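Local coordinates for major capsid protein (Faustovirus, PDB 5J7O) that forms the trimeric, double jelly-roll building block from which the outer shell of this large double-stranded DNA virus is probably assembled, at residues His213-Asp216 and Phe217-Thr220; Gln543-Arg546 and Asp547-Trp551. One frame throughout, in Å; residues are numbered along the deposited sequence.

Contact 1 (His213-Asp216 and Phe217-Thr220)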
# COMPACT_ATOMS: atom_id res chain seq x y z
N HIS B 213 -12.89 -5.82 -7.53
CA HIS B 213 -12.93 -4.81 -8.59
C HIS B 213 -12.61 -3.41 -8.08
O HIS B 213 -13.04 -2.42 -8.68
CB HIS B 213 -14.29 -4.82 -9.29
CG HIS B 213 -14.68 -6.16 -9.82
ND1 HIS B 213 -13.96 -6.81 -10.80
CD2 HIS B 213 -15.72 -6.97 -9.52
CE1 HIS B 213 -14.54 -7.97 -11.07
NE2 HIS B 213 -15.61 -8.09 -10.30
N VAL B 214 -11.85 -3.30 -7.00
CA VAL B 214 -11.41 -2.00 -6.52
C VAL B 214 -9.89 -1.98 -6.44
O VAL B 214 -9.32 -2.29 -5.38
CB VAL B 214 -12.04 -1.65 -5.16
CG1 VAL B 214 -11.74 -0.20 -4.80
CG2 VAL B 214 -13.54 -1.89 -5.19
N PRO B 215 -9.19 -1.65 -7.52
CA PRO B 215 -7.73 -1.54 -7.46
C PRO B 215 -7.31 -0.40 -6.55
O PRO B 215 -8.11 0.41 -6.08
CB PRO B 215 -7.33 -1.28 -8.91
CG PRO B 215 -8.56 -0.75 -9.56
CD PRO B 215 -9.71 -1.41 -8.88
N ASP B 216 -6.00 -0.34 -6.30
CA ASP B 216 -5.49 0.60 -5.31
C ASP B 216 -5.64 2.05 -5.76
O ASP B 216 -5.75 2.94 -4.91
CB ASP B 216 -4.03 0.29 -4.98
CG ASP B 216 -3.89 -0.65 -3.80
OD1 ASP B 216 -2.86 -1.36 -3.72
OD2 ASP B 216 -4.81 -0.68 -2.96
N PHE B 217 -5.64 2.32 -7.07
CA PHE B 217 -5.82 3.70 -7.51
C PHE B 217 -7.27 4.17 -7.38
O PHE B 217 -7.54 5.35 -7.63
CB PHE B 217 -5.32 3.89 -8.95
CG PHE B 217 -5.86 2.90 -9.94
CD1 PHE B 217 -7.11 3.09 -10.51
CD2 PHE B 217 -5.10 1.82 -10.36
CE1 PHE B 217 -7.60 2.19 -11.44
CE2 PHE B 217 -5.58 0.93 -11.29
CZ PHE B 217 -6.84 1.11 -11.83
N LYS B 218 -8.19 3.30 -6.97
CA LYS B 218 -9.56 3.68 -6.69
C LYS B 218 -9.97 3.40 -5.25
O LYS B 218 -11.12 3.70 -4.88
CB LYS B 218 -10.53 2.94 -7.62
CG LYS B 218 -10.30 3.16 -9.11
CD LYS B 218 -10.75 4.54 -9.55
CE LYS B 218 -10.66 4.68 -11.06
NZ LYS B 218 -11.09 6.03 -11.53
N LEU B 219 -9.08 2.85 -4.42
CA LEU B 219 -9.50 2.32 -3.13
C LEU B 219 -9.85 3.42 -2.14
O LEU B 219 -10.86 3.32 -1.43
CB LEU B 219 -8.41 1.41 -2.55
CG LEU B 219 -8.82 0.66 -1.29
CD1 LEU B 219 -10.08 -0.15 -1.53
CD2 LEU B 219 -7.69 -0.25 -0.82
N THR B 220 -9.02 4.46 -2.05
CA THR B 220 -9.27 5.52 -1.07
C THR B 220 -10.62 6.18 -1.29
O THR B 220 -11.40 6.37 -0.35
CB THR B 220 -8.14 6.55 -1.11
OG1 THR B 220 -6.96 5.99 -0.52
CG2 THR B 220 -8.53 7.81 -0.35
O HOH W 1 -6.75 5.28 -3.90

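Contact 2 (Gln543-Arg546 and Asp547-Trp551)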
# COMPACT_ATOMS: atom_id res chain seq x y z
N GLN B 543 -6.79 -22.22 -3.67
CA GLN B 543 -5.88 -21.15 -4.06
C GLN B 543 -5.79 -20.97 -5.57
O GLN B 543 -5.40 -19.89 -6.03
CB GLN B 543 -4.48 -21.42 -3.49
CG GLN B 543 -3.82 -22.66 -4.04
CD GLN B 543 -2.46 -22.92 -3.44
OE1 GLN B 543 -2.19 -24.01 -2.95
NE2 GLN B 543 -1.59 -21.92 -3.49
N PHE B 544 -6.15 -22.00 -6.35
CA PHE B 544 -6.20 -21.84 -7.80
C PHE B 544 -7.24 -20.80 -8.20
O PHE B 544 -6.99 -19.97 -9.08
CB PHE B 544 -6.49 -23.19 -8.46
CG PHE B 544 -6.49 -23.15 -9.96
CD1 PHE B 544 -5.31 -23.31 -10.67
CD2 PHE B 544 -7.67 -22.97 -10.67
CE1 PHE B 544 -5.30 -23.28 -12.05
CE2 PHE B 544 -7.66 -22.94 -12.05
CZ PHE B 544 -6.47 -23.10 -12.74
N TYR B 545 -8.40 -20.83 -7.56
CA TYR B 545 -9.46 -19.88 -7.87
C TYR B 545 -9.29 -18.54 -7.15
O TYR B 545 -9.80 -17.53 -7.64
CB TYR B 545 -10.83 -20.46 -7.52
CG TYR B 545 -11.12 -21.79 -8.17
CD1 TYR B 545 -11.49 -21.87 -9.51
CD2 TYR B 545 -11.03 -22.97 -7.44
CE1 TYR B 545 -11.76 -23.09 -10.10
CE2 TYR B 545 -11.30 -24.19 -8.03
CZ TYR B 545 -11.66 -24.24 -9.36
OH TYR B 545 -11.93 -25.46 -9.94
N ARG B 546 -8.60 -18.52 -6.01
CA ARG B 546 -8.42 -17.28 -5.28
C ARG B 546 -7.22 -16.49 -5.76
O ARG B 546 -7.30 -15.26 -5.90
CB ARG B 546 -8.27 -17.56 -3.78
CG ARG B 546 -8.02 -16.31 -2.95
CD ARG B 546 -7.53 -16.69 -1.57
NE ARG B 546 -6.23 -17.35 -1.63
CZ ARG B 546 -5.84 -18.30 -0.79
NH1 ARG B 546 -6.66 -18.71 0.18
NH2 ARG B 546 -4.64 -18.85 -0.91
N ASP B 547 -6.10 -17.16 -6.03
CA ASP B 547 -4.85 -16.49 -6.35
C ASP B 547 -4.49 -16.54 -7.83
O ASP B 547 -4.15 -15.51 -8.41
CB ASP B 547 -3.71 -17.10 -5.52
CG ASP B 547 -3.98 -17.03 -4.03
OD1 ASP B 547 -4.72 -16.12 -3.60
OD2 ASP B 547 -3.46 -17.89 -3.30
N TYR B 548 -4.57 -17.71 -8.47
CA TYR B 548 -4.08 -17.83 -9.83
C TYR B 548 -5.02 -17.15 -10.83
O TYR B 548 -4.58 -16.34 -11.65
CB TYR B 548 -3.87 -19.29 -10.22
CG TYR B 548 -3.43 -19.41 -11.66
CD1 TYR B 548 -4.26 -19.98 -12.62
CD2 TYR B 548 -2.20 -18.91 -12.07
CE1 TYR B 548 -3.86 -20.07 -13.94
CE2 TYR B 548 -1.80 -18.99 -13.38
CZ TYR B 548 -2.63 -19.57 -14.31
OH TYR B 548 -2.23 -19.66 -15.62
N ILE B 549 -6.31 -17.50 -10.79
CA ILE B 549 -7.25 -16.96 -11.78
C ILE B 549 -7.34 -15.44 -11.72
O ILE B 549 -7.24 -14.80 -12.78
CB ILE B 549 -8.61 -17.65 -11.64
CG1 ILE B 549 -8.54 -19.08 -12.18
CG2 ILE B 549 -9.69 -16.86 -12.37
CD1 ILE B 549 -9.87 -19.82 -12.14
N PRO B 550 -7.52 -14.80 -10.56
CA PRO B 550 -7.54 -13.33 -10.56
C PRO B 550 -6.22 -12.70 -10.96
O PRO B 550 -6.21 -11.58 -11.48
CB PRO B 550 -7.92 -12.99 -9.11
CG PRO B 550 -8.61 -14.20 -8.60
CD PRO B 550 -7.88 -15.34 -9.24
N TRP B 551 -5.10 -13.39 -10.74
CA TRP B 551 -3.81 -12.85 -11.16
C TRP B 551 -3.68 -12.86 -12.68
O TRP B 551 -3.22 -11.88 -13.27
CB TRP B 551 -2.66 -13.65 -10.53
CG TRP B 551 -1.31 -13.32 -11.10
CD1 TRP B 551 -0.48 -12.31 -10.70
CD2 TRP B 551 -0.64 -13.99 -12.17
NE1 TRP B 551 0.67 -12.31 -11.46
CE2 TRP B 551 0.60 -13.34 -12.37
CE3 TRP B 551 -0.96 -15.09 -12.98
CZ2 TRP B 551 1.51 -13.74 -13.34
CZ3 TRP B 551 -0.05 -15.49 -13.94
CH2 TRP B 551 1.17 -14.82 -14.11

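Contact 1 (His213-Asp216 and Phe217-Thr220)
With CG of Phe217 lying between its backbone N and carbonyl carbon (chi1 52°), the benzyl group folds back along the chain and brings its ring against the pyrrolidine of Pro215, two residues earlier. CG of the proline sits over one face of the ring, 3.8 Å from the centroid and displaced toward the rim, a CH-pi contact; the nearest side-chain atoms are CG of Pro215 and CZ of Phe217, 3.4 Å apart. A rigid proline suits the spot, since it offers a compact apolar CH2 surface with little freedom to move away while directing the chain into helix 216-225. Its carbonyl serves the first turn: N of Lys218 donates to O of Pro215 at 3.0 Å. The next bond, N of Leu219 to O of Asp216, is weak at 3.4 Å, and that same oxygen accepts a hydrogen bond from a water at 2.7 Å, which in turn accepts one from N of Thr220. The water thus bridges the carbonyl of Asp216 and the amide four residues on, in the opening turn of a helix that, in this double jelly-roll capsid protein, follows helix 203-212 and lies at the trimer interface. Phe217 packs on Phe217 of the third subunit, while NZ of Lys218, at the end of a chain long enough to cross the interface, donates to O of Pro550 and O of Leu558 of the second. Val214 and Leu219 meet through branched aliphatic groups, their side chains crossing at about a right angle with CG1 of Val214 3.7 Å from CD1 of Leu219.

Contact 2 (Gln543-Arg546 and Asp547-Trp551)
The backbone here widens from an alpha to a pi-type turn: N of Asp547 donates to O of Gln543 at 2.8 Å, whereas N of Ile549 reaches O of Phe544, five residues back, at 3.1 Å. This is helix 542-552 of the double jelly-roll, entered directly from strand 534-541 and kinked at Pro550, whose nitrogen has no hydrogen to give to the preceding turn. Phe544 and Tyr548 run side by side, their rings inclined at 35° and CE1 of Phe544 lying 3.5 Å from CD1 of Tyr548. The longer branch of Ile549 reaches across to two rings: its CD1 touches both CE2 of Phe544 and CD1 of Tyr545, the latter at 3.7 Å. Tyrosine combines such packing with a polar end, OH of Tyr548 bonding to Asp102 of the third subunit and OH of Tyr545 to O of Val527. On another side of the helix, Arg546 bends at chi3 (64°), turning its guanidinium side-on to the neighbouring carboxylate of Asp547, while NH1 forms a salt bridge with Glu522. The arginine probably keeps the buried carboxylate of Asp547 ionised. NE of Arg546 meets OD1 of Asp547 at 2.8 Å from above the carboxylate plane, and NH2 of Arg546 reaches OD2 of Asp547 on its syn side, also at 2.8 Å.

In the fold
Contacts 1 and 2 are both buried and both built within a single piece of chain, but they hold different elements: the start of helix 216-225 and the body of helix 542-552. Their centres lie about 19 Å apart in one subunit without touching, yet in the trimer the lysine of contact 1 reaches the end of helix 542-552 in a neighbouring copy. Contact 1 has no charge pair between its segments and relies on apolar packing, backbone hydrogen bonds and a water at a helix start, where Asp216 meets its own counterparts in the other two subunits. Contact 2 adds a salt bridge to its aromatic packing, with strands 534-541 and 567-570 nearby and the third subunit alongside.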